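Local coordinates for xyloglucan-specific endo-beta-1,4-glucanase BoGH5A (Bacteroides ovatus, PDB 3ZMR), which hydrolyses internal beta-1,4-glucosidic linkages in the xyloglucan backbone with retention of configuration, releasing xyloglucan oligosaccharides, at residues R172-Y177 with N214-G219; G220-P225 with A258-V263; V128-E133 with L435-G440. All coordinates share one frame; numbering follows the deposited sequence.

Contact 1 (R172-Y177 with N214-G219); sequences RIPVAY and NIHWEG. With XYS (alpha-D-xylopyranose), chain C; GLC (alpha-D-glucopyranose), chain L; BGC (beta-D-glucopyranose), chain B.
Asn214 and Val175 meet where strands 170-173 and 210-214, neighbours in the parallel (beta/alpha)8 barrel of this family 5 hydrolase, run out into loops at the mouth of the substrate cleft. The tight part is a row of three bonds. Asn214 OD1 takes the N-H of Val175 at 3.0 Å, nearly along the C=O axis; its amide reaches there because CG stands between the backbone N and the carbonyl carbon (chi1 79°). Val175 O accepts from His216 N at 2.9 Å. Glu218 OE1 receives Tyr177 N at 2.7 Å, almost straight on, and lies against Ala176 CA and CB. Ser178 and Trp221 hydrogen-bond to Glu218 OE2, leaving both oxygens of this buried carboxylate satisfied.

The amide of Asn214 also fixes the rotation of His216: ND2 donates to ND1 at 3.1 Å, in the plane of the ring. Pro174 CB sits over one face of the imidazole, a CH-pi contact 3.9 Å from the ring centroid. The ring is thereby set to donate from NE2 to O3 of the glucose, modelled as overlapping alpha and beta anomers.

Packing is looser around two waters. Arg172 NH2 and Asn214 ND2 are both donors and cannot bond to each other; water 1 accepts from both. The guanidinium is gripped outside the contact by salt bridges to Glu395 and Glu334 and by Asn127 and Asn261. Farther along, water 2 joins Tyr177 OH to Asn214 O, while Tyr177 CE1 packs on Ile215 CG1. On the partly exposed side, Trp217 leads away from 172-177 to the sugar: Gly219 N lies over one face of its indole, and xylose C2 stands 3.4 Å above the other, over its centre.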
loop_
_atom_site.group_PDB
_atom_site.type_symbol
_atom_site.label_atom_id
_atom_site.label_comp_id
_atom_site.label_asym_id
_atom_site.label_seq_id
_atom_site.Cartn_x
_atom_site.Cartn_y
_atom_site.Cartn_z
ATOM N N ARG A 172 -1.534 13.301 2.851
ATOM C CA ARG A 172 -1.471 12.432 1.677
ATOM C C ARG A 172 -1.996 13.214 0.485
ATOM O O ARG A 172 -3.071 13.835 0.552
ATOM C CB ARG A 172 -2.304 11.166 1.911
ATOM C CG ARG A 172 -2.356 10.194 0.737
ATOM C CD ARG A 172 -2.964 8.889 1.164
ATOM N NE ARG A 172 -3.120 7.855 0.151
ATOM C CZ ARG A 172 -4.241 7.626 -0.538
ATOM N NH1 ARG A 172 -5.289 8.430 -0.445
ATOM N NH2 ARG A 172 -4.333 6.573 -1.339
ATOM N N ILE A 173 -1.180 13.237 -0.568
ATOM C CA ILE A 173 -1.438 13.931 -1.828
ATOM C C ILE A 173 -1.579 12.865 -2.908
ATOM O O ILE A 173 -0.574 12.401 -3.463
ATOM C CB ILE A 173 -0.330 14.939 -2.172
ATOM C CG1 ILE A 173 -0.107 15.922 -1.028
ATOM C CG2 ILE A 173 -0.648 15.673 -3.471
ATOM C CD1 ILE A 173 0.987 16.955 -1.260
ATOM N N PRO A 174 -2.813 12.429 -3.212
ATOM C CA PRO A 174 -3.011 11.562 -4.371
ATOM C C PRO A 174 -2.558 12.288 -5.652
ATOM O O PRO A 174 -2.784 13.510 -5.785
ATOM C CB PRO A 174 -4.538 11.358 -4.379
ATOM C CG PRO A 174 -4.951 11.527 -2.975
ATOM C CD PRO A 174 -4.085 12.624 -2.474
ATOM N N VAL A 175 -1.903 11.574 -6.555
ATOM C CA VAL A 175 -1.425 12.170 -7.800
ATOM C C VAL A 175 -1.740 11.258 -8.984
ATOM O O VAL A 175 -1.580 10.029 -8.929
ATOM C CB VAL A 175 0.100 12.423 -7.782
ATOM C CG1 VAL A 175 0.536 13.275 -8.982
ATOM C CG2 VAL A 175 0.522 13.121 -6.505
ATOM N N ALA A 176 -2.166 11.901 -10.073
ATOM C CA ALA A 176 -2.313 11.265 -11.372
ATOM C C ALA A 176 -1.184 11.842 -12.239
ATOM O O ALA A 176 -0.756 12.997 -12.056
ATOM C CB ALA A 176 -3.645 11.646 -12.000
ATOM N N TYR A 177 -0.724 11.010 -13.172
ATOM C CA TYR A 177 0.317 11.381 -14.148
ATOM C C TYR A 177 -0.026 11.029 -15.587
ATOM O O TYR A 177 0.534 11.632 -16.508
ATOM C CB TYR A 177 1.647 10.703 -13.789
ATOM C CG TYR A 177 2.215 11.019 -12.434
ATOM C CD1 TYR A 177 1.867 10.262 -11.315
ATOM C CD2 TYR A 177 3.077 12.102 -12.253
ATOM C CE1 TYR A 177 2.427 10.554 -10.067
ATOM C CE2 TYR A 177 3.619 12.406 -11.024
ATOM C CZ TYR A 177 3.288 11.650 -9.937
ATOM O OH TYR A 177 3.898 11.992 -8.745
ATOM N N ASN A 214 1.482 9.382 -4.172
ATOM C CA ASN A 214 1.224 8.086 -4.770
ATOM C C ASN A 214 1.077 8.189 -6.287
ATOM O O ASN A 214 1.310 9.242 -6.887
ATOM C CB ASN A 214 0.037 7.402 -4.108
ATOM C CG ASN A 214 -1.306 7.921 -4.581
ATOM O OD1 ASN A 214 -1.394 8.852 -5.389
ATOM N ND2 ASN A 214 -2.362 7.376 -4.020
ATOM N N ILE A 215 0.763 7.062 -6.911
ATOM C CA ILE A 215 0.083 7.044 -8.223
ATOM C C ILE A 215 -1.324 6.508 -7.921
ATOM O O ILE A 215 -1.487 5.405 -7.425
ATOM C CB ILE A 215 0.792 6.173 -9.276
ATOM C CG1 ILE A 215 2.220 6.650 -9.543
ATOM C CG2 ILE A 215 -0.036 6.219 -10.565
ATOM C CD1 ILE A 215 2.972 5.726 -10.470
ATOM N N HIS A 216 -2.352 7.301 -8.215
ATOM C CA HIS A 216 -3.700 7.001 -7.764
ATOM C C HIS A 216 -4.435 6.230 -8.871
ATOM O O HIS A 216 -3.808 5.716 -9.805
ATOM C CB HIS A 216 -4.421 8.306 -7.394
ATOM C CG HIS A 216 -5.492 8.166 -6.351
ATOM N ND1 HIS A 216 -5.198 7.900 -5.042
ATOM C CD2 HIS A 216 -6.849 8.294 -6.420
ATOM C CE1 HIS A 216 -6.317 7.880 -4.331
ATOM N NE2 HIS A 216 -7.340 8.136 -5.147
ATOM N N TRP A 217 -5.756 6.178 -8.785
ATOM C CA TRP A 217 -6.600 5.413 -9.708
ATOM C C TRP A 217 -6.388 5.804 -11.178
ATOM O O TRP A 217 -6.167 4.961 -12.033
ATOM C CB TRP A 217 -8.063 5.664 -9.319
ATOM C CG TRP A 217 -9.078 5.091 -10.269
ATOM C CD1 TRP A 217 -9.391 3.759 -10.486
ATOM C CD2 TRP A 217 -9.921 5.847 -11.160
ATOM N NE1 TRP A 217 -10.370 3.653 -11.460
ATOM C CE2 TRP A 217 -10.727 4.914 -11.863
ATOM C CE3 TRP A 217 -10.110 7.219 -11.388
ATOM C CZ2 TRP A 217 -11.692 5.313 -12.771
ATOM C CZ3 TRP A 217 -11.071 7.605 -12.315
ATOM C CH2 TRP A 217 -11.830 6.671 -12.985
ATOM N N GLU A 218 -6.488 7.098 -11.447
ATOM C CA GLU A 218 -6.280 7.693 -12.786
ATOM C C GLU A 218 -6.808 6.845 -13.966
ATOM O O GLU A 218 -6.111 6.555 -14.939
ATOM C CB GLU A 218 -4.852 8.158 -13.003
ATOM C CG GLU A 218 -3.783 7.095 -12.948
ATOM C CD GLU A 218 -2.441 7.576 -13.477
ATOM O OE1 GLU A 218 -2.222 8.806 -13.530
ATOM O OE2 GLU A 218 -1.605 6.707 -13.823
ATOM N N GLY A 219 -8.083 6.473 -13.861
ATOM C CA GLY A 219 -8.786 5.745 -14.909
ATOM C C GLY A 219 -8.806 4.240 -14.788
ATOM O O GLY A 219 -9.565 3.565 -15.504
HETATM C C1 XYS C . -12.666 7.378 -9.085
HETATM C C2 XYS C . -13.358 6.126 -9.683
HETATM C C3 XYS C . -13.478 5.099 -8.563
HETATM C C4 XYS C . -12.136 4.820 -7.898
HETATM C C5 XYS C . -11.407 6.105 -7.456
HETATM O O2 XYS C . -14.685 6.361 -10.245
HETATM O O3 XYS C . -13.997 3.849 -9.030
HETATM O O4 XYS C . -12.375 4.011 -6.759
HETATM O O5 XYS C . -11.386 7.043 -8.522
HETATM C C1 GLC L . -11.108 5.514 -2.134
HETATM C C2 GLC L . -10.421 6.148 -3.338
HETATM C C3 GLC L . -10.823 7.613 -3.518
HETATM C C4 GLC L . -12.354 7.660 -3.553
HETATM C C5 GLC L . -12.950 6.876 -2.374
HETATM C C6 GLC L . -14.475 6.891 -2.321
HETATM O O2 GLC L . -9.034 5.980 -3.201
HETATM O O3 GLC L . -10.191 8.204 -4.676
HETATM O O4 GLC L . -12.698 9.015 -3.453
HETATM O O5 GLC L . -12.488 5.544 -2.384
HETATM O O6 GLC L . -14.846 8.002 -1.526
HETATM C C2 BGC B . -10.336 5.964 -3.412
HETATM C C3 BGC B . -10.811 7.426 -3.477
HETATM C C4 BGC B . -12.328 7.548 -3.390
HETATM C C5 BGC B . -12.709 6.771 -2.122
HETATM C C6 BGC B . -14.200 6.873 -1.851
HETATM C C1 BGC B . -10.959 5.081 -2.321
HETATM O O2 BGC B . -8.918 5.946 -3.258
HETATM O O3 BGC B . -10.343 8.004 -4.714
HETATM O O4 BGC B . -12.719 8.951 -3.395
HETATM O O5 BGC B . -12.355 5.378 -2.237
HETATM O O6 BGC B . -14.875 6.569 -3.084
HETATM O O HOH W 1 -1.861 5.143 -1.846
HETATM O O HOH W 2 3.719 10.198 -6.794
#

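Contact 2 (G220-P225 with A258-V263). With BGC (beta-D-glucopyranose), chain B; GLC (alpha-D-glucopyranose), chain L.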
loop_
_atom_site.group_PDB
_atom_site.type_symbol
_atom_site.label_atom_id
_atom_site.label_comp_id
_atom_site.label_asym_id
_atom_site.label_seq_id
_atom_site.Cartn_x
_atom_site.Cartn_y
_atom_site.Cartn_z
ATOM N N GLY A 220 -7.974 3.699 -13.894
ATOM C CA GLY A 220 -8.041 2.273 -13.548
ATOM C C GLY A 220 -7.129 1.361 -14.363
ATOM O O GLY A 220 -7.307 0.134 -14.343
ATOM N N TRP A 221 -6.134 1.911 -15.065
ATOM C CA TRP A 221 -5.262 1.057 -15.894
ATOM C C TRP A 221 -4.565 -0.063 -15.138
ATOM O O TRP A 221 -4.249 -1.084 -15.734
ATOM C CB TRP A 221 -4.198 1.883 -16.597
ATOM C CG TRP A 221 -3.211 2.572 -15.707
ATOM C CD1 TRP A 221 -3.299 3.845 -15.187
ATOM C CD2 TRP A 221 -1.983 2.017 -15.191
ATOM N NE1 TRP A 221 -2.205 4.117 -14.396
ATOM C CE2 TRP A 221 -1.368 3.022 -14.399
ATOM C CE3 TRP A 221 -1.319 0.802 -15.365
ATOM C CZ2 TRP A 221 -0.146 2.806 -13.723
ATOM C CZ3 TRP A 221 -0.088 0.610 -14.721
ATOM C CH2 TRP A 221 0.494 1.615 -13.948
ATOM N N LEU A 222 -4.323 0.127 -13.828
ATOM C CA LEU A 222 -3.587 -0.879 -13.044
ATOM C C LEU A 222 -4.504 -2.026 -12.587
ATOM O O LEU A 222 -4.042 -3.040 -12.078
ATOM C CB LEU A 222 -2.876 -0.239 -11.842
ATOM C CG LEU A 222 -1.847 -1.087 -11.103
ATOM C CD1 LEU A 222 -0.764 -1.664 -11.996
ATOM C CD2 LEU A 222 -1.254 -0.273 -9.961
ATOM N N ASN A 223 -5.812 -1.863 -12.787
ATOM C CA ASN A 223 -6.798 -2.792 -12.246
ATOM C C ASN A 223 -7.019 -4.032 -13.095
ATOM O O ASN A 223 -8.155 -4.386 -13.450
ATOM C CB ASN A 223 -8.118 -2.069 -11.974
ATOM C CG ASN A 223 -8.016 -1.087 -10.822
ATOM O OD1 ASN A 223 -7.120 -1.181 -9.973
ATOM N ND2 ASN A 223 -8.923 -0.111 -10.793
ATOM N N HIS A 224 -5.908 -4.688 -13.410
ATOM C CA HIS A 224 -5.903 -5.951 -14.145
ATOM C C HIS A 224 -4.850 -6.888 -13.593
ATOM O O HIS A 224 -3.860 -7.212 -14.276
ATOM C CB HIS A 224 -5.706 -5.719 -15.635
ATOM C CG HIS A 224 -6.679 -4.741 -16.195
ATOM N ND1 HIS A 224 -7.968 -5.102 -16.519
ATOM C CD2 HIS A 224 -6.595 -3.403 -16.388
ATOM C CE1 HIS A 224 -8.627 -4.029 -16.932
ATOM N NE2 HIS A 224 -7.816 -2.985 -16.860
ATOM N N PRO A 225 -5.067 -7.369 -12.363
ATOM C CA PRO A 225 -4.032 -8.151 -11.665
ATOM C C PRO A 225 -4.103 -9.623 -12.086
ATOM O O PRO A 225 -4.500 -10.478 -11.317
ATOM C CB PRO A 225 -4.400 -7.964 -10.190
ATOM C CG PRO A 225 -5.885 -7.829 -10.211
ATOM C CD PRO A 225 -6.199 -7.069 -11.479
ATOM N N ALA A 258 4.031 6.180 -1.889
ATOM C CA ALA A 258 3.047 5.082 -1.831
ATOM C C ALA A 258 2.794 4.565 -3.245
ATOM O O ALA A 258 2.381 5.323 -4.108
ATOM C CB ALA A 258 1.734 5.547 -1.207
ATOM N N GLY A 259 3.043 3.269 -3.488
ATOM C CA GLY A 259 3.222 2.811 -4.865
ATOM C C GLY A 259 1.958 2.814 -5.732
ATOM O O GLY A 259 2.016 3.081 -6.940
ATOM N N THR A 260 0.842 2.474 -5.089
ATOM C CA THR A 260 -0.436 2.254 -5.765
ATOM C C THR A 260 -1.569 2.771 -4.876
ATOM O O THR A 260 -1.335 3.196 -3.755
ATOM C CB THR A 260 -0.672 0.745 -6.086
ATOM O OG1 THR A 260 -0.990 0.035 -4.876
ATOM C CG2 THR A 260 0.530 0.113 -6.783
ATOM N N ASN A 261 -2.793 2.693 -5.384
ATOM C CA ASN A 261 -3.953 3.044 -4.596
ATOM C C ASN A 261 -4.764 1.766 -4.306
ATOM O O ASN A 261 -4.290 0.913 -3.559
ATOM C CB ASN A 261 -4.751 4.146 -5.283
ATOM C CG ASN A 261 -5.877 4.673 -4.420
ATOM O OD1 ASN A 261 -5.691 4.915 -3.234
ATOM N ND2 ASN A 261 -7.053 4.865 -5.015
ATOM N N GLU A 262 -5.952 1.623 -4.919
ATOM C CA GLU A 262 -6.886 0.517 -4.645
ATOM C C GLU A 262 -6.919 -0.451 -5.833
ATOM O O GLU A 262 -7.773 -0.337 -6.716
ATOM C CB GLU A 262 -8.306 1.022 -4.300
ATOM C CG GLU A 262 -8.389 1.879 -3.060
ATOM C CD GLU A 262 -9.787 2.340 -2.728
ATOM O OE1 GLU A 262 -10.707 2.061 -3.565
ATOM O OE2 GLU A 262 -9.932 3.005 -1.656
ATOM N N VAL A 263 -5.970 -1.379 -5.879
ATOM C CA VAL A 263 -5.852 -2.319 -7.004
ATOM C C VAL A 263 -6.994 -3.335 -6.859
ATOM O O VAL A 263 -7.217 -3.902 -5.801
ATOM C CB VAL A 263 -4.480 -3.021 -7.034
ATOM C CG1 VAL A 263 -4.464 -4.109 -8.120
ATOM C CG2 VAL A 263 -3.398 -1.972 -7.271
HETATM C C2 BGC B . -10.336 5.964 -3.412
HETATM C C3 BGC B . -10.811 7.426 -3.477
HETATM C C4 BGC B . -12.328 7.548 -3.390
HETATM C C5 BGC B . -12.709 6.771 -2.122
HETATM C C6 BGC B . -14.200 6.873 -1.851
HETATM C C1 BGC B . -10.959 5.081 -2.321
HETATM O O2 BGC B . -8.918 5.946 -3.258
HETATM O O3 BGC B . -10.343 8.004 -4.714
HETATM O O4 BGC B . -12.719 8.951 -3.395
HETATM O O5 BGC B . -12.355 5.378 -2.237
HETATM O O6 BGC B . -14.875 6.569 -3.084
HETATM C C1 GLC L . -11.108 5.514 -2.134
HETATM C C2 GLC L . -10.421 6.148 -3.338
HETATM C C3 GLC L . -10.823 7.613 -3.518
HETATM C C4 GLC L . -12.354 7.660 -3.553
HETATM C C5 GLC L . -12.950 6.876 -2.374
HETATM C C6 GLC L . -14.475 6.891 -2.321
HETATM O O2 GLC L . -9.034 5.980 -3.201
HETATM O O3 GLC L . -10.191 8.204 -4.676
HETATM O O4 GLC L . -12.698 9.015 -3.453
HETATM O O5 GLC L . -12.488 5.544 -2.384
HETATM O O6 GLC L . -14.846 8.002 -1.526
HETATM O O HOH W 3 -9.473 1.192 -8.059
#
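The amide of Asn223 is the flat group that reaches across to Val263: OD1 lies 3.4 Å from Val263 CA. OD1 is also near Glu262 O, but two acceptors cannot bond; the oxygen takes the N-H of Asn264 instead. At the other corner of the amide, ND2 binds Asp266 and gives a hydrogen to water 3, which donates in turn to Glu262 O at 2.7 Å. The indole of Trp221 packs on helix 227-248 and not on this contact.

Beside the amide lies a small apolar cluster. Leu222 has CG opposite its backbone N (chi1 -168°), and its CD2 branch enters between Thr260 CG2 at 3.7 Å and Val263 CG2 at 3.8 Å, with Phe284 of helix 275-293 packed on both Leu222 and Val263. Both segments are loops at the C-terminal end of the (beta/alpha)8 barrel, following its third and fourth strands. A type I turn from Gly220 to Asn223, closed by Asn223 N to Gly220 O at 2.9 Å, leads into an inverse gamma turn centred on Asn223.

The loop after the fourth strand carries the Asn-Glu pair familiar in family 5: Asn261 ND2 donates to O2 of the alpha-glucose at 2.9 Å. Glu262, probably the proton donor, as in relatives, leaves the backbone away from 220-225, and its extended chain brings the carboxylate to the sugar, where OE2 is hydrogen-bonded to His336 ND1.

Contact 3 (V128-E133 with L435-G440). With BGC (beta-D-glucopyranose), chain D; GLC (alpha-D-glucopyranose), chain L; BGC (beta-D-glucopyranose), chain E; BGC (beta-D-glucopyranose), chain B.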
loop_
_atom_site.group_PDB
_atom_site.type_symbol
_atom_site.label_atom_id
_atom_site.label_comp_id
_atom_site.label_asym_id
_atom_site.label_seq_id
_atom_site.Cartn_x
_atom_site.Cartn_y
_atom_site.Cartn_z
ATOM N N VAL A 128 -5.327 15.599 0.573
ATOM C CA VAL A 128 -5.693 16.667 -0.369
ATOM C C VAL A 128 -6.343 15.954 -1.566
ATOM O O VAL A 128 -5.759 15.804 -2.647
ATOM C CB VAL A 128 -4.481 17.522 -0.811
ATOM C CG1 VAL A 128 -4.920 18.666 -1.729
ATOM C CG2 VAL A 128 -3.769 18.091 0.393
ATOM N N GLY A 129 -7.550 15.465 -1.342
ATOM C CA GLY A 129 -8.234 14.641 -2.295
ATOM C C GLY A 129 -8.897 15.407 -3.435
ATOM O O GLY A 129 -9.130 16.625 -3.359
ATOM N N ASN A 130 -9.186 14.662 -4.499
ATOM C CA ASN A 130 -9.847 15.173 -5.718
ATOM C C ASN A 130 -9.136 16.385 -6.296
ATOM O O ASN A 130 -9.745 17.354 -6.786
ATOM C CB ASN A 130 -11.320 15.471 -5.478
ATOM C CG ASN A 130 -12.185 14.226 -5.468
ATOM O OD1 ASN A 130 -11.718 13.087 -5.472
ATOM N ND2 ASN A 130 -13.506 14.458 -5.417
ATOM N N THR A 131 -7.816 16.286 -6.300
ATOM C CA THR A 131 -6.962 17.396 -6.692
ATOM C C THR A 131 -5.904 16.928 -7.703
ATOM O O THR A 131 -6.237 16.801 -8.890
ATOM C CB THR A 131 -6.454 18.162 -5.462
ATOM O OG1 THR A 131 -7.565 18.469 -4.602
ATOM C CG2 THR A 131 -5.760 19.459 -5.861
ATOM N N PHE A 132 -4.673 16.598 -7.287
ATOM C CA PHE A 132 -3.677 16.166 -8.270
ATOM C C PHE A 132 -4.029 14.857 -8.965
ATOM O O PHE A 132 -3.485 14.580 -10.053
ATOM C CB PHE A 132 -2.253 16.112 -7.708
ATOM C CG PHE A 132 -1.611 17.462 -7.609
ATOM C CD1 PHE A 132 -1.160 18.123 -8.747
ATOM C CD2 PHE A 132 -1.453 18.082 -6.390
ATOM C CE1 PHE A 132 -0.565 19.380 -8.645
ATOM C CE2 PHE A 132 -0.854 19.328 -6.281
ATOM C CZ PHE A 132 -0.423 19.980 -7.414
ATOM N N GLU A 133 -4.923 14.046 -8.392
ATOM C CA GLU A 133 -5.353 12.814 -9.030
ATOM C C GLU A 133 -6.621 12.995 -9.931
ATOM O O GLU A 133 -7.082 12.048 -10.545
ATOM C CB GLU A 133 -5.613 11.714 -8.007
ATOM C CG GLU A 133 -6.971 11.715 -7.315
ATOM C CD GLU A 133 -7.181 12.695 -6.192
ATOM O OE1 GLU A 133 -6.577 13.797 -6.157
ATOM O OE2 GLU A 133 -8.029 12.342 -5.310
ATOM N N LEU A 435 -5.644 8.911 8.236
ATOM C CA LEU A 435 -5.669 10.062 7.309
ATOM C C LEU A 435 -7.084 10.274 6.732
ATOM O O LEU A 435 -7.627 9.434 6.038
ATOM C CB LEU A 435 -4.660 9.885 6.172
ATOM C CG LEU A 435 -3.252 9.434 6.539
ATOM C CD1 LEU A 435 -2.409 9.364 5.276
ATOM C CD2 LEU A 435 -2.651 10.370 7.544
ATOM N N TYR A 436 -7.660 11.415 7.110
ATOM C CA TYR A 436 -9.037 11.788 6.761
ATOM C C TYR A 436 -9.174 12.121 5.278
ATOM O O TYR A 436 -8.337 12.791 4.711
ATOM C CB TYR A 436 -9.456 13.004 7.598
ATOM C CG TYR A 436 -10.883 13.455 7.327
ATOM C CD1 TYR A 436 -11.969 12.817 7.901
ATOM C CD2 TYR A 436 -11.127 14.497 6.453
ATOM C CE1 TYR A 436 -13.270 13.236 7.617
ATOM C CE2 TYR A 436 -12.409 14.884 6.135
ATOM C CZ TYR A 436 -13.476 14.265 6.736
ATOM O OH TYR A 436 -14.751 14.619 6.432
ATOM N N TRP A 437 -10.271 11.666 4.678
ATOM C CA TRP A 437 -10.572 11.921 3.268
ATOM C C TRP A 437 -11.258 13.271 3.098
ATOM O O TRP A 437 -12.457 13.409 3.328
ATOM C CB TRP A 437 -11.418 10.799 2.642
ATOM C CG TRP A 437 -11.610 11.041 1.181
ATOM C CD1 TRP A 437 -12.784 11.381 0.558
ATOM C CD2 TRP A 437 -10.609 11.019 0.140
ATOM N NE1 TRP A 437 -12.566 11.545 -0.776
ATOM C CE2 TRP A 437 -11.254 11.355 -1.073
ATOM C CE3 TRP A 437 -9.256 10.769 0.120
ATOM C CZ2 TRP A 437 -10.576 11.430 -2.316
ATOM C CZ3 TRP A 437 -8.579 10.841 -1.105
ATOM C CH2 TRP A 437 -9.237 11.160 -2.303
ATOM N N ASP A 438 -10.480 14.265 2.707
ATOM C CA ASP A 438 -10.957 15.614 2.365
ATOM C C ASP A 438 -10.856 15.724 0.865
ATOM O O ASP A 438 -9.755 15.657 0.304
ATOM C CB ASP A 438 -10.136 16.666 3.097
ATOM C CG ASP A 438 -10.506 18.096 2.732
ATOM O OD1 ASP A 438 -10.731 18.380 1.531
ATOM O OD2 ASP A 438 -10.441 18.954 3.652
ATOM N N ALA A 439 -12.005 15.891 0.208
ATOM C CA ALA A 439 -12.056 15.995 -1.269
ATOM C C ALA A 439 -12.445 17.402 -1.710
ATOM O O ALA A 439 -12.707 17.637 -2.893
ATOM C CB ALA A 439 -13.020 14.980 -1.857
ATOM N N GLY A 440 -12.439 18.346 -0.770
ATOM C CA GLY A 440 -12.826 19.746 -1.063
ATOM C C GLY A 440 -14.299 20.009 -1.312
ATOM O O GLY A 440 -14.662 21.090 -1.803
HETATM C C2 BGC D . -14.208 10.781 -4.113
HETATM C C3 BGC D . -15.196 11.253 -5.187
HETATM C C4 BGC D . -14.568 11.064 -6.574
HETATM C C5 BGC D . -14.082 9.633 -6.695
HETATM C C6 BGC D . -13.418 9.295 -8.019
HETATM C C1 BGC D . -13.704 9.364 -4.386
HETATM O O2 BGC D . -14.870 10.840 -2.843
HETATM O O3 BGC D . -15.586 12.619 -5.032
HETATM O O4 BGC D . -15.524 11.236 -7.627
HETATM O O5 BGC D . -13.137 9.353 -5.673
HETATM O O6 BGC D . -13.610 7.907 -8.184
HETATM C C1 GLC L . -11.108 5.514 -2.134
HETATM C C2 GLC L . -10.421 6.148 -3.338
HETATM C C3 GLC L . -10.823 7.613 -3.518
HETATM C C4 GLC L . -12.354 7.660 -3.553
HETATM C C5 GLC L . -12.950 6.876 -2.374
HETATM C C6 GLC L . -14.475 6.891 -2.321
HETATM O O2 GLC L . -9.034 5.980 -3.201
HETATM O O3 GLC L . -10.191 8.204 -4.676
HETATM O O4 GLC L . -12.698 9.015 -3.453
HETATM O O5 GLC L . -12.488 5.544 -2.384
HETATM O O6 GLC L . -14.846 8.002 -1.526
HETATM C C2 BGC E . -15.978 11.989 -9.850
HETATM C C3 BGC E . -15.833 13.131 -10.852
HETATM C C4 BGC E . -16.237 14.460 -10.192
HETATM C C5 BGC E . -15.550 14.624 -8.835
HETATM C C6 BGC E . -15.986 15.865 -8.096
HETATM C C1 BGC E . -15.283 12.308 -8.537
HETATM O O2 BGC E . -15.470 10.778 -10.405
HETATM O O3 BGC E . -16.601 12.797 -12.031
HETATM O O4 BGC E . -15.845 15.614 -10.966
HETATM O O5 BGC E . -15.811 13.508 -7.995
HETATM O O6 BGC E . -17.397 15.797 -7.827
HETATM C C2 BGC B . -10.336 5.964 -3.412
HETATM C C3 BGC B . -10.811 7.426 -3.477
HETATM C C4 BGC B . -12.328 7.548 -3.390
HETATM C C5 BGC B . -12.709 6.771 -2.122
HETATM C C6 BGC B . -14.200 6.873 -1.851
HETATM C C1 BGC B . -10.959 5.081 -2.321
HETATM O O2 BGC B . -8.918 5.946 -3.258
HETATM O O3 BGC B . -10.343 8.004 -4.714
HETATM O O4 BGC B . -12.719 8.951 -3.395
HETATM O O5 BGC B . -12.355 5.378 -2.237
HETATM O O6 BGC B . -14.875 6.569 -3.084
HETATM O O HOH W 4 -14.706 16.867 -4.576
#
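Where the first and eighth strands close the (beta/alpha)8 barrel, the loop after strand 125-127 meets Trp437-Ala439, near the C-terminal end of the eighth strand. Gly129 N donates to Asp438 O at 2.8 Å, and Gly129 CA makes an off-centre CH-pi contact with the six-membered ring of Trp437, 4.1 Å from its centroid. A beta carbon on Gly129 would clash with Asp438 O and Trp437 CH2. Glu133 OE2 comes to the indole edge, 3.4 Å from Trp437 CH2, and accepts from Asn130 N.

Trp437 CG, anti to the backbone N (chi1 -175°), carries the indole between Gly129 and the sugar. On the other side from Gly129, glucose C3 (both anomers) stands over the indole, offset toward its rim, and Trp437 NE1 donates to O2 of the next glucose at 3.2 Å. Asn130 ND2 reaches O3 of that second sugar at 2.8 Å and, through water 4, Ala439 O. With an alanine for Trp437, the first glucose would probably lose the aromatic face under its C3, the second the N-H to its O2, and a gap would open beside Gly129. A tryptophan turning one face to the rim of a glucose here is typical of family 5 glucanase clefts.

Overall arrangement
All three contacts lie at the C-terminal mouth of the barrel and share one glucose: His216 of contact 1, Asn261 of contact 2 and Trp437 of contact 3 meet it from different loops. Contact 1 is central, its centre 10 Å from each of the others. Arg172 joins it to both: NH2 lies 2.9 Å from Asn261 OD1, and Arg172 O lies 2.9 Å from Val128 N. Contacts 2 and 3, with centres 18 Å apart, do not touch. Glu395, the inferred nucleophile, lies close to all three, its side chain about 3 Å from Arg172, and about 4 Å from both Glu262 and Trp437, nearest atoms in each case.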